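Local coordinates for protein glycoside hydrolase family 31 (Trueperella pyogenes, PDB 5I0G) that degrades cycloalternan, a cyclic tetrasaccharide of glucose, probably by hydrolysing its alpha-glucosidic linkages, and is seen here with that sugar ring bound, at residues L391-D396 against W429-A434; E330-E335 against V384-I389; F215-N220 against M654-A659. The protein carries 1 engineered substitution. All blocks are in the same frame, centred on the assembly; numbering follows the deposited sequence.

Contact 1 (L391-D396 against W429-A434); sequences LQKTDD and WWFPNA. With GLC (alpha-D-glucopyranose), chain B; GLC (alpha-D-glucopyranose), chain C.
Phe431 meets the 391-396 segment with two parts of its side chain. Its CB packs against Leu391 CD1 at 3.9 Å, and the CD1 side of the ring meets the aliphatic chain of Lys393 at a slant, with Lys393 CG 3.7 Å from Phe431 CD1 and Lys393 CD also touching CE1. The lysine NZ donates a hydrogen bond to Glu335 O. Beside this pair, Ala434 CB rests on the backbone of the first segment, 3.5 Å from Gln392 O, with Leu391 CB also near it.

The polar part lies further along. With its OG1 set between the backbone N and the carbonyl carbon (chi1 52°), Thr394 makes a weak hydrogen bond from OG1 to Asn433 O at 3.1 Å. A water spans the same gap: it accepts from Thr394 N and donates both to Asp395 OD1 and, at 3.0 Å, to Pro432 O. Phe431 to Ala434 forms a type II beta turn, and Asn426 ND2 donates to Phe431 O from outside.

The other end of 429-434 meets sugar. Phe431 CE2 lies over one face of the Trp430 indole; the opposite face carries the chain B glucose, whose C6 is 3.5 Å from Trp430 CG. At the indole edge, Trp430 NE1 donates in plane to O5 of the chain C glucose at 2.9 Å. Trp429 NE1 makes a straighter bond (N-H...O 164°) to O6 of the chain B glucose, 3.0 Å away. These two sugars are joined by O6 of the chain C glucose to C1 of the chain B glucose. The chemistry thus divides: apolar packing, one weak bond and a water join the two loops, while stronger indole N-H bonds and ring-face packing are directed at the bound cycloalternan.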
loop_
_atom_site.group_PDB
_atom_site.type_symbol
_atom_site.label_atom_id
_atom_site.label_comp_id
_atom_site.label_asym_id
_atom_site.label_seq_id
_atom_site.Cartn_x
_atom_site.Cartn_y
_atom_site.Cartn_z
ATOM N N LEU A 391 -11.550 3.384 -9.725
ATOM C CA LEU A 391 -11.397 3.335 -11.175
ATOM C C LEU A 391 -12.750 3.068 -11.815
ATOM O O LEU A 391 -13.623 2.488 -11.194
ATOM C CB LEU A 391 -10.459 2.204 -11.598
ATOM C CG LEU A 391 -8.981 2.375 -11.222
ATOM C CD1 LEU A 391 -8.233 1.073 -11.465
ATOM C CD2 LEU A 391 -8.373 3.547 -11.985
ATOM N N GLN A 392 -12.910 3.490 -13.062
ATOM C CA GLN A 392 -14.116 3.230 -13.823
ATOM C C GLN A 392 -13.677 2.575 -15.123
ATOM O O GLN A 392 -13.110 3.232 -16.004
ATOM C CB GLN A 392 -14.863 4.531 -14.089
ATOM C CG GLN A 392 -16.133 4.362 -14.897
ATOM C CD GLN A 392 -17.324 4.046 -14.034
ATOM O OE1 GLN A 392 -17.590 4.742 -13.072
ATOM N NE2 GLN A 392 -18.043 3.011 -14.373
ATOM N N LYS A 393 -13.932 1.276 -15.225
ATOM C CA LYS A 393 -13.628 0.499 -16.436
ATOM C C LYS A 393 -14.256 1.106 -17.683
ATOM O O LYS A 393 -15.372 1.629 -17.631
ATOM C CB LYS A 393 -14.131 -0.932 -16.285
ATOM C CG LYS A 393 -13.325 -1.749 -15.298
ATOM C CD LYS A 393 -14.075 -3.000 -14.862
ATOM C CE LYS A 393 -14.187 -4.026 -15.962
ATOM N NZ LYS A 393 -14.827 -5.242 -15.408
ATOM N N THR A 394 -13.520 1.034 -18.794
ATOM C CA THR A 394 -13.997 1.486 -20.103
ATOM C C THR A 394 -13.912 0.396 -21.177
ATOM O O THR A 394 -13.989 0.698 -22.358
ATOM C CB THR A 394 -13.163 2.675 -20.590
ATOM O OG1 THR A 394 -11.783 2.323 -20.507
ATOM C CG2 THR A 394 -13.426 3.913 -19.746
ATOM N N ASP A 395 -13.787 -0.862 -20.779
ATOM C CA ASP A 395 -13.695 -1.979 -21.741
ATOM C C ASP A 395 -14.830 -1.924 -22.792
ATOM O O ASP A 395 -15.976 -1.556 -22.488
ATOM C CB ASP A 395 -13.734 -3.343 -21.029
ATOM C CG ASP A 395 -12.676 -3.481 -19.914
ATOM O OD1 ASP A 395 -12.588 -2.591 -19.049
ATOM O OD2 ASP A 395 -11.959 -4.501 -19.868
ATOM N N ASP A 396 -14.504 -2.291 -24.028
ATOM C CA ASP A 396 -15.467 -2.227 -25.129
ATOM C C ASP A 396 -16.692 -3.133 -24.963
ATOM O O ASP A 396 -17.754 -2.834 -25.518
ATOM C CB ASP A 396 -14.775 -2.541 -26.457
ATOM C CG ASP A 396 -13.776 -1.474 -26.858
ATOM O OD1 ASP A 396 -14.025 -0.287 -26.566
ATOM O OD2 ASP A 396 -12.747 -1.829 -27.470
ATOM N N TRP A 429 -1.339 -2.559 -14.792
ATOM C CA TRP A 429 -1.726 -3.910 -15.218
ATOM C C TRP A 429 -3.122 -4.297 -14.656
ATOM O O TRP A 429 -3.785 -5.164 -15.207
ATOM C CB TRP A 429 -0.632 -4.946 -14.815
ATOM C CG TRP A 429 -0.404 -5.014 -13.333
ATOM C CD1 TRP A 429 -1.110 -5.767 -12.432
ATOM C CD2 TRP A 429 0.534 -4.241 -12.562
ATOM N NE1 TRP A 429 -0.653 -5.527 -11.159
ATOM C CE2 TRP A 429 0.349 -4.594 -11.205
ATOM C CE3 TRP A 429 1.512 -3.290 -12.885
ATOM C CZ2 TRP A 429 1.105 -4.029 -10.163
ATOM C CZ3 TRP A 429 2.276 -2.731 -11.843
ATOM C CH2 TRP A 429 2.065 -3.114 -10.497
ATOM N N TRP A 430 -3.553 -3.659 -13.565
ATOM C CA TRP A 430 -4.866 -3.918 -12.972
ATOM C C TRP A 430 -5.935 -2.934 -13.473
ATOM O O TRP A 430 -5.814 -1.723 -13.257
ATOM C CB TRP A 430 -4.754 -3.828 -11.456
ATOM C CG TRP A 430 -5.864 -4.466 -10.716
ATOM C CD1 TRP A 430 -6.621 -5.528 -11.122
ATOM C CD2 TRP A 430 -6.321 -4.127 -9.405
ATOM N NE1 TRP A 430 -7.525 -5.861 -10.146
ATOM C CE2 TRP A 430 -7.364 -5.021 -9.080
ATOM C CE3 TRP A 430 -5.950 -3.159 -8.472
ATOM C CZ2 TRP A 430 -8.044 -4.976 -7.866
ATOM C CZ3 TRP A 430 -6.627 -3.108 -7.265
ATOM C CH2 TRP A 430 -7.662 -4.022 -6.968
ATOM N N PHE A 431 -6.979 -3.465 -14.129
ATOM C CA PHE A 431 -7.974 -2.662 -14.842
ATOM C C PHE A 431 -7.254 -1.682 -15.777
ATOM O O PHE A 431 -7.317 -0.456 -15.580
ATOM C CB PHE A 431 -8.883 -1.905 -13.865
ATOM C CG PHE A 431 -9.694 -2.799 -12.959
ATOM C CD1 PHE A 431 -10.713 -3.606 -13.483
ATOM C CD2 PHE A 431 -9.470 -2.817 -11.603
ATOM C CE1 PHE A 431 -11.479 -4.420 -12.655
ATOM C CE2 PHE A 431 -10.229 -3.629 -10.774
ATOM C CZ PHE A 431 -11.238 -4.421 -11.294
ATOM N N PRO A 432 -6.533 -2.219 -16.780
ATOM C CA PRO A 432 -5.796 -1.322 -17.672
ATOM C C PRO A 432 -6.765 -0.418 -18.458
ATOM O O PRO A 432 -7.896 -0.820 -18.725
ATOM C CB PRO A 432 -5.019 -2.278 -18.581
ATOM C CG PRO A 432 -5.817 -3.546 -18.572
ATOM C CD PRO A 432 -6.530 -3.615 -17.253
ATOM N N ASN A 433 -6.332 0.817 -18.731
ATOM C CA ASN A 433 -7.090 1.833 -19.496
ATOM C C ASN A 433 -8.340 2.398 -18.822
ATOM O O ASN A 433 -9.052 3.195 -19.427
ATOM C CB ASN A 433 -7.409 1.344 -20.935
ATOM C CG ASN A 433 -6.140 1.049 -21.742
ATOM O OD1 ASN A 433 -5.859 -0.099 -22.101
ATOM N ND2 ASN A 433 -5.354 2.078 -22.001
ATOM N N ALA A 434 -8.588 2.043 -17.563
ATOM C CA ALA A 434 -9.748 2.569 -16.843
ATOM C C ALA A 434 -9.581 4.064 -16.549
ATOM O O ALA A 434 -8.452 4.579 -16.446
ATOM C CB ALA A 434 -9.977 1.793 -15.548
HETATM C C1 GLC B . -5.519 -9.715 -8.884
HETATM C C2 GLC B . -5.728 -9.681 -7.370
HETATM C C3 GLC B . -5.856 -8.245 -6.846
HETATM C C4 GLC B . -4.620 -7.455 -7.299
HETATM C C5 GLC B . -4.537 -7.528 -8.822
HETATM C C6 GLC B . -3.456 -6.647 -9.457
HETATM O O2 GLC B . -6.892 -10.442 -7.018
HETATM O O3 GLC B . -5.980 -8.324 -5.413
HETATM O O4 GLC B . -4.672 -6.092 -6.879
HETATM O O5 GLC B . -4.383 -8.905 -9.206
HETATM O O6 GLC B . -2.152 -6.932 -8.952
HETATM C C1 GLC C . -10.230 -8.245 -11.499
HETATM C C2 GLC C . -10.393 -8.443 -13.002
HETATM C C3 GLC C . -9.640 -9.688 -13.458
HETATM C C4 GLC C . -8.183 -9.611 -13.023
HETATM C C5 GLC C . -8.126 -9.482 -11.512
HETATM C C6 GLC C . -6.697 -9.409 -10.970
HETATM O O2 GLC C . -11.785 -8.539 -13.342
HETATM O O3 GLC C . -9.694 -9.796 -14.880
HETATM O O4 GLC C . -7.501 -10.784 -13.460
HETATM O O5 GLC C . -8.844 -8.298 -11.125
HETATM O O6 GLC C . -6.739 -9.290 -9.532
HETATM O O HOH W 1 -10.804 -0.523 -18.105
#

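Contact 2 (E330-E335 against V384-I389); sequences EAWSDE and VILWQI. With GLC (alpha-D-glucopyranose), chain D; GLC (alpha-D-glucopyranose), chain E.
Trp332 reaches across to the strand ending at Gln388. Its first torsion (chi1 67°) swings the indole from CB over Leu386, with Trp332 CG 4.0 Å from Leu386 CD2. Leu386 CB makes a CH-pi contact with the five-membered ring, 24° off its normal, and Leu386 CD1 lies over the same face; Ser333 CB covers the opposite one. At the edge, Trp332 NE1 donates to Trp387 O, 3.1 Å away and nearly straight (168°), on a lone pair in the carbonyl plane. Further round, Trp332 CZ2 comes within 3.6 Å of Gln388 NE2. Gln388 NE2 also donates to Trp387 O, at 2.9 Å, from a position tilted out of the carbonyl plane, giving this buried oxygen two donors; Tyr500 OH bonds Gln388 OE1.

On the sugar side, Glu330 crosses Trp387 at a slant, Glu330 OE2 lying 3.4 Å from Trp387 CD1. Glu330 OE1 accepts from O4 of the chain E glucose at 2.6 Å, while Lys465 forms a salt bridge with OE2. Trp387 turns one face to C6 of the chain D glucose, and its NE1 bonds Asp467. Glu335 OE2 accepts from O6 of that glucose at 2.7 Å, and OE1 from its O4. Strands 326-329 and 383-388 are parallel neighbours, and the loop leaving the first lies over the C-terminal end of the second: the usual place for the binding site of a TIM barrel.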
loop_
_atom_site.group_PDB
_atom_site.type_symbol
_atom_site.label_atom_id
_atom_site.label_comp_id
_atom_site.label_asym_id
_atom_site.label_seq_id
_atom_site.Cartn_x
_atom_site.Cartn_y
_atom_site.Cartn_z
ATOM N N GLU A 330 -16.675 -9.063 -1.356
ATOM C CA GLU A 330 -15.929 -8.510 -2.493
ATOM C C GLU A 330 -16.622 -8.696 -3.819
ATOM O O GLU A 330 -16.785 -7.723 -4.580
ATOM C CB GLU A 330 -14.546 -9.128 -2.565
ATOM C CG GLU A 330 -13.672 -8.773 -1.380
ATOM C CD GLU A 330 -12.215 -9.034 -1.647
ATOM O OE1 GLU A 330 -11.906 -9.924 -2.477
ATOM O OE2 GLU A 330 -11.382 -8.337 -1.034
ATOM N N ALA A 331 -17.049 -9.934 -4.093
ATOM C CA ALA A 331 -17.741 -10.256 -5.338
ATOM C C ALA A 331 -19.253 -10.107 -5.189
ATOM O O ALA A 331 -20.008 -11.096 -5.236
ATOM C CB ALA A 331 -17.368 -11.653 -5.822
ATOM N N TRP A 332 -19.674 -8.847 -5.034
ATOM C CA TRP A 332 -21.079 -8.479 -4.794
ATOM C C TRP A 332 -21.799 -7.854 -6.000
ATOM O O TRP A 332 -23.021 -8.025 -6.158
ATOM C CB TRP A 332 -21.180 -7.529 -3.603
ATOM C CG TRP A 332 -20.583 -6.179 -3.792
ATOM C CD1 TRP A 332 -19.301 -5.816 -3.518
ATOM C CD2 TRP A 332 -21.244 -4.999 -4.259
ATOM N NE1 TRP A 332 -19.113 -4.492 -3.794
ATOM C CE2 TRP A 332 -20.286 -3.960 -4.255
ATOM C CE3 TRP A 332 -22.542 -4.720 -4.692
ATOM C CZ2 TRP A 332 -20.583 -2.659 -4.649
ATOM C CZ3 TRP A 332 -22.847 -3.401 -5.093
ATOM C CH2 TRP A 332 -21.862 -2.398 -5.072
ATOM N N SER A 333 -21.041 -7.145 -6.844
ATOM C CA SER A 333 -21.604 -6.303 -7.896
ATOM C C SER A 333 -21.654 -6.990 -9.257
ATOM O O SER A 333 -21.233 -8.129 -9.403
ATOM C CB SER A 333 -20.756 -5.020 -8.017
ATOM O OG SER A 333 -19.496 -5.265 -8.640
ATOM N N ASP A 334 -22.122 -6.236 -10.255
ATOM C CA ASP A 334 -22.074 -6.644 -11.661
ATOM C C ASP A 334 -20.664 -6.781 -12.264
ATOM O O ASP A 334 -20.541 -7.163 -13.395
ATOM C CB ASP A 334 -22.983 -5.739 -12.542
ATOM C CG ASP A 334 -22.611 -4.223 -12.496
ATOM O OD1 ASP A 334 -21.439 -3.849 -12.255
ATOM O OD2 ASP A 334 -23.525 -3.396 -12.718
ATOM N N GLU A 335 -19.608 -6.459 -11.519
ATOM C CA GLU A 335 -18.220 -6.514 -12.018
ATOM C C GLU A 335 -17.947 -5.577 -13.213
ATOM O O GLU A 335 -16.975 -5.767 -13.951
ATOM C CB GLU A 335 -17.780 -7.962 -12.323
ATOM C CG GLU A 335 -17.833 -8.911 -11.116
ATOM C CD GLU A 335 -16.870 -8.519 -9.991
ATOM O OE1 GLU A 335 -15.716 -8.101 -10.272
ATOM O OE2 GLU A 335 -17.261 -8.635 -8.808
ATOM N N VAL A 384 -21.579 -5.358 7.740
ATOM C CA VAL A 384 -21.349 -5.750 6.351
ATOM C C VAL A 384 -20.533 -4.668 5.629
ATOM O O VAL A 384 -20.891 -3.487 5.658
ATOM C CB VAL A 384 -22.694 -5.985 5.614
ATOM C CG1 VAL A 384 -22.465 -6.404 4.170
ATOM C CG2 VAL A 384 -23.517 -7.039 6.327
ATOM N N ILE A 385 -19.466 -5.101 4.953
ATOM C CA ILE A 385 -18.524 -4.219 4.242
ATOM C C ILE A 385 -18.468 -4.632 2.762
ATOM O O ILE A 385 -18.303 -5.807 2.447
ATOM C CB ILE A 385 -17.087 -4.347 4.836
ATOM C CG1 ILE A 385 -17.065 -4.081 6.350
ATOM C CG2 ILE A 385 -16.091 -3.460 4.092
ATOM C CD1 ILE A 385 -17.218 -2.636 6.759
ATOM N N LEU A 386 -18.558 -3.657 1.859
ATOM C CA LEU A 386 -18.494 -3.930 0.435
ATOM C C LEU A 386 -17.218 -3.379 -0.174
ATOM O O LEU A 386 -16.750 -2.291 0.162
ATOM C CB LEU A 386 -19.713 -3.358 -0.288
ATOM C CG LEU A 386 -21.109 -3.833 0.157
ATOM C CD1 LEU A 386 -22.172 -3.162 -0.699
ATOM C CD2 LEU A 386 -21.249 -5.342 0.082
ATOM N N TRP A 387 -16.686 -4.146 -1.114
ATOM C CA TRP A 387 -15.458 -3.823 -1.820
ATOM C C TRP A 387 -15.657 -2.738 -2.862
ATOM O O TRP A 387 -16.737 -2.596 -3.451
ATOM C CB TRP A 387 -14.959 -5.098 -2.477
ATOM C CG TRP A 387 -13.603 -5.090 -3.070
ATOM C CD1 TRP A 387 -12.461 -5.464 -2.461
ATOM C CD2 TRP A 387 -13.263 -4.798 -4.429
ATOM N NE1 TRP A 387 -11.412 -5.389 -3.339
ATOM C CE2 TRP A 387 -11.879 -4.980 -4.557
ATOM C CE3 TRP A 387 -13.995 -4.372 -5.539
ATOM C CZ2 TRP A 387 -11.199 -4.767 -5.750
ATOM C CZ3 TRP A 387 -13.326 -4.158 -6.735
ATOM C CH2 TRP A 387 -11.930 -4.351 -6.828
ATOM N N GLN A 388 -14.600 -1.966 -3.071
ATOM C CA GLN A 388 -14.595 -0.836 -4.007
ATOM C C GLN A 388 -13.204 -0.664 -4.592
ATOM O O GLN A 388 -12.193 -1.114 -4.000
ATOM C CB GLN A 388 -14.960 0.488 -3.311
ATOM C CG GLN A 388 -16.401 0.624 -2.871
ATOM C CD GLN A 388 -17.356 0.878 -4.020
ATOM O OE1 GLN A 388 -17.551 2.014 -4.436
ATOM N NE2 GLN A 388 -17.964 -0.176 -4.524
ATOM N N ILE A 389 -13.171 0.041 -5.724
ATOM C CA ILE A 389 -11.935 0.391 -6.425
ATOM C C ILE A 389 -12.116 1.844 -6.921
ATOM O O ILE A 389 -13.241 2.206 -7.337
ATOM C CB ILE A 389 -11.691 -0.621 -7.581
ATOM C CG1 ILE A 389 -10.336 -0.431 -8.264
ATOM C CG2 ILE A 389 -12.760 -0.529 -8.660
ATOM C CD1 ILE A 389 -9.229 -1.221 -7.632
HETATM C C1 GLC D . -11.062 -9.824 -7.129
HETATM C C2 GLC D . -10.803 -10.093 -8.595
HETATM C C3 GLC D . -11.209 -8.891 -9.432
HETATM C C4 GLC D . -12.658 -8.515 -9.162
HETATM C C5 GLC D . -12.882 -8.335 -7.659
HETATM C C6 GLC D . -14.347 -8.133 -7.281
HETATM O O2 GLC D . -9.409 -10.343 -8.763
HETATM O O3 GLC D . -11.023 -9.228 -10.813
HETATM O O4 GLC D . -12.955 -7.316 -9.890
HETATM O O5 GLC D . -12.438 -9.491 -6.945
HETATM O O6 GLC D . -15.059 -9.371 -7.408
HETATM C C1 GLC E . -6.789 -7.291 -4.807
HETATM C C2 GLC E . -6.663 -7.348 -3.282
HETATM C C3 GLC E . -7.390 -8.566 -2.732
HETATM C C4 GLC E . -8.815 -8.685 -3.258
HETATM C C5 GLC E . -8.828 -8.565 -4.772
HETATM C C6 GLC E . -10.244 -8.515 -5.312
HETATM O O2 GLC E . -5.284 -7.409 -2.873
HETATM O O3 GLC E . -7.440 -8.536 -1.301
HETATM O O4 GLC E . -9.334 -9.965 -2.893
HETATM O O5 GLC E . -8.155 -7.373 -5.196
HETATM O O6 GLC E . -10.147 -8.793 -6.705
#

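Contact 3 (F215-N220 against M654-A659)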
loop_
_atom_site.group_PDB
_atom_site.type_symbol
_atom_site.label_atom_id
_atom_site.label_comp_id
_atom_site.label_asym_id
_atom_site.label_seq_id
_atom_site.Cartn_x
_atom_site.Cartn_y
_atom_site.Cartn_z
ATOM N N PHE A 215 9.006 9.975 6.492
ATOM C CA PHE A 215 9.124 10.253 7.933
ATOM C C PHE A 215 9.842 9.102 8.614
ATOM O O PHE A 215 9.616 7.941 8.242
ATOM C CB PHE A 215 7.747 10.422 8.597
ATOM C CG PHE A 215 7.755 10.186 10.096
ATOM C CD1 PHE A 215 8.148 11.196 10.977
ATOM C CD2 PHE A 215 7.396 8.944 10.628
ATOM C CE1 PHE A 215 8.177 10.978 12.342
ATOM C CE2 PHE A 215 7.426 8.725 11.998
ATOM C CZ PHE A 215 7.808 9.743 12.855
ATOM N N ALA A 216 10.686 9.418 9.600
ATOM C CA ALA A 216 11.227 8.387 10.489
ATOM C C ALA A 216 11.658 8.920 11.849
ATOM O O ALA A 216 11.929 10.113 12.008
ATOM C CB ALA A 216 12.383 7.661 9.830
ATOM N N GLN A 217 11.692 8.004 12.815
ATOM C CA GLN A 217 12.204 8.249 14.153
ATOM C C GLN A 217 13.563 7.630 14.250
ATOM O O GLN A 217 13.777 6.539 13.736
ATOM C CB GLN A 217 11.363 7.538 15.211
ATOM C CG GLN A 217 9.944 7.990 15.256
ATOM C CD GLN A 217 8.974 6.848 15.434
ATOM O OE1 GLN A 217 8.330 6.767 16.456
ATOM N NE2 GLN A 217 8.831 5.986 14.403
ATOM N N VAL A 218 14.442 8.306 14.974
ATOM C CA VAL A 218 15.805 7.846 15.206
ATOM C C VAL A 218 15.954 7.741 16.719
ATOM O O VAL A 218 15.832 8.744 17.436
ATOM C CB VAL A 218 16.822 8.824 14.592
ATOM C CG1 VAL A 218 18.247 8.336 14.816
ATOM C CG2 VAL A 218 16.532 9.010 13.101
ATOM N N VAL A 219 16.204 6.527 17.205
ATOM C CA VAL A 219 16.179 6.248 18.630
ATOM C C VAL A 219 17.545 5.721 19.101
ATOM O O VAL A 219 18.067 4.766 18.537
ATOM C CB VAL A 219 15.051 5.236 18.935
ATOM C CG1 VAL A 219 14.904 5.019 20.427
ATOM C CG2 VAL A 219 13.732 5.734 18.345
ATOM N N ASN A 220 18.120 6.343 20.128
ATOM C CA ASN A 220 19.393 5.865 20.670
ATOM C C ASN A 220 19.158 4.816 21.756
ATOM O O ASN A 220 18.003 4.487 22.082
ATOM C CB ASN A 220 20.342 7.018 21.078
ATOM C CG ASN A 220 19.935 7.751 22.353
ATOM O OD1 ASN A 220 19.103 7.303 23.147
ATOM N ND2 ASN A 220 20.562 8.896 22.560
ATOM N N MET A 654 8.702 -2.285 20.855
ATOM C CA MET A 654 9.202 -2.211 22.228
ATOM C C MET A 654 9.928 -0.907 22.582
ATOM O O MET A 654 9.922 -0.505 23.747
ATOM C CB MET A 654 10.084 -3.413 22.534
ATOM C CG MET A 654 9.313 -4.727 22.446
ATOM S SD MET A 654 10.302 -6.059 23.129
ATOM C CE MET A 654 9.849 -5.863 24.849
ATOM N N PHE A 655 10.504 -0.221 21.596
ATOM C CA PHE A 655 11.204 1.041 21.874
ATOM C C PHE A 655 10.312 2.173 22.404
ATOM O O PHE A 655 10.836 3.108 22.999
ATOM C CB PHE A 655 12.063 1.504 20.679
ATOM C CG PHE A 655 11.286 2.095 19.535
ATOM C CD1 PHE A 655 10.934 3.446 19.536
ATOM C CD2 PHE A 655 10.944 1.322 18.432
ATOM C CE1 PHE A 655 10.240 4.011 18.461
ATOM C CE2 PHE A 655 10.246 1.880 17.360
ATOM C CZ PHE A 655 9.904 3.229 17.370
ATOM N N TYR A 656 8.990 2.106 22.195
ATOM C CA TYR A 656 8.092 3.127 22.753
ATOM C C TYR A 656 8.074 3.148 24.295
ATOM O O TYR A 656 8.067 4.217 24.878
ATOM C CB TYR A 656 6.669 3.061 22.147
ATOM C CG TYR A 656 6.655 3.576 20.717
ATOM C CD1 TYR A 656 6.724 4.945 20.447
ATOM C CD2 TYR A 656 6.638 2.696 19.636
ATOM C CE1 TYR A 656 6.764 5.424 19.140
ATOM C CE2 TYR A 656 6.661 3.165 18.328
ATOM C CZ TYR A 656 6.733 4.521 18.084
ATOM O OH TYR A 656 6.771 4.963 16.791
ATOM N N ASP A 657 8.114 1.976 24.930
ATOM C CA ASP A 657 8.118 1.857 26.399
ATOM C C ASP A 657 9.478 1.496 27.037
ATOM O O ASP A 657 9.650 1.720 28.234
ATOM C CB ASP A 657 7.066 0.830 26.837
ATOM C CG ASP A 657 5.658 1.208 26.397
ATOM O OD1 ASP A 657 5.303 2.415 26.469
ATOM O OD2 ASP A 657 4.900 0.286 25.983
ATOM N N HIS A 658 10.422 0.947 26.264
ATOM C CA HIS A 658 11.698 0.467 26.815
ATOM C C HIS A 658 12.917 0.757 25.933
ATOM O O HIS A 658 13.805 -0.095 25.780
ATOM C CB HIS A 658 11.586 -1.031 27.141
ATOM C CG HIS A 658 10.669 -1.305 28.289
ATOM N ND1 HIS A 658 9.442 -1.918 28.134
ATOM C CD2 HIS A 658 10.763 -0.972 29.596
ATOM C CE1 HIS A 658 8.837 -1.987 29.305
ATOM N NE2 HIS A 658 9.612 -1.408 30.208
ATOM N N ALA A 659 12.985 1.981 25.407
ATOM C CA ALA A 659 14.088 2.377 24.513
ATOM C C ALA A 659 15.466 2.369 25.192
ATOM O O ALA A 659 16.488 2.206 24.510
ATOM C CB ALA A 659 13.818 3.741 23.886
#
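Val219 and Phe655 supply the centre of the apolar packing, with Val219 CG2 3.8 Å from Phe655 CD1 and the two side chains crossing at about a right angle. With CG1 anti to the backbone N (chi1 -175°), Val219 divides its methyls: CG2 goes to Phe655, and Val219 CG1 lies 3.8 Å from Ala659 CB. One valine thus touches Phe655 in the short, weakly bonded helix about 655-658 and Ala659 just after it. Within the helix, the two neighbouring aromatic rings overlap, Phe655 CE1 lying 3.5 Å above the plane of the Tyr656 ring and toward its rim.

Through these contacts strand 212-219, part of a five-stranded mixed sheet ahead of the barrel in the chain, meets the family 31 C-terminal domain. Pro273 of helix 273-284 touches both aromatic side chains, and Val176 of the adjacent strand 174-179 touches Phe655.

The polar interaction lies alongside. Tyr656 OH donates to Gln217 OE1; the modelled separation of 2.4 Å is very short, so its exact length is doubtful. The amide is inclined by 41° to the tyrosine ring, and Gln217 OE1 also sits at the edge of Phe655, 3.9 Å from Phe655 CE1. The other end of the amide is held as well, Gln217 NE2 donating to Val176 O, an arrangement consistent with the carbonyl end facing the tyrosine hydroxyl.

How the contacts relate
Contacts 1 and 2 belong to one TIM barrel and follow each other along the chain, sharing the bound cycloalternan as a common partner. They touch directly: the lysine bond to the 330-335 loop ties them together, and Trp430 touches both Ile389 and Trp387. Contact 3 lies on the opposite side of the chain's centre, its centre about 43 Å from that of contact 1 and about 39 Å from that of contact 2, and joins different domains. All three are largely buried, although contact 1 includes an exposed residue and a bridging water. Near the sugar, carboxylates and indoles predominate; in contact 3, aliphatic and aromatic packing surrounds a hydroxyl-to-amide bond.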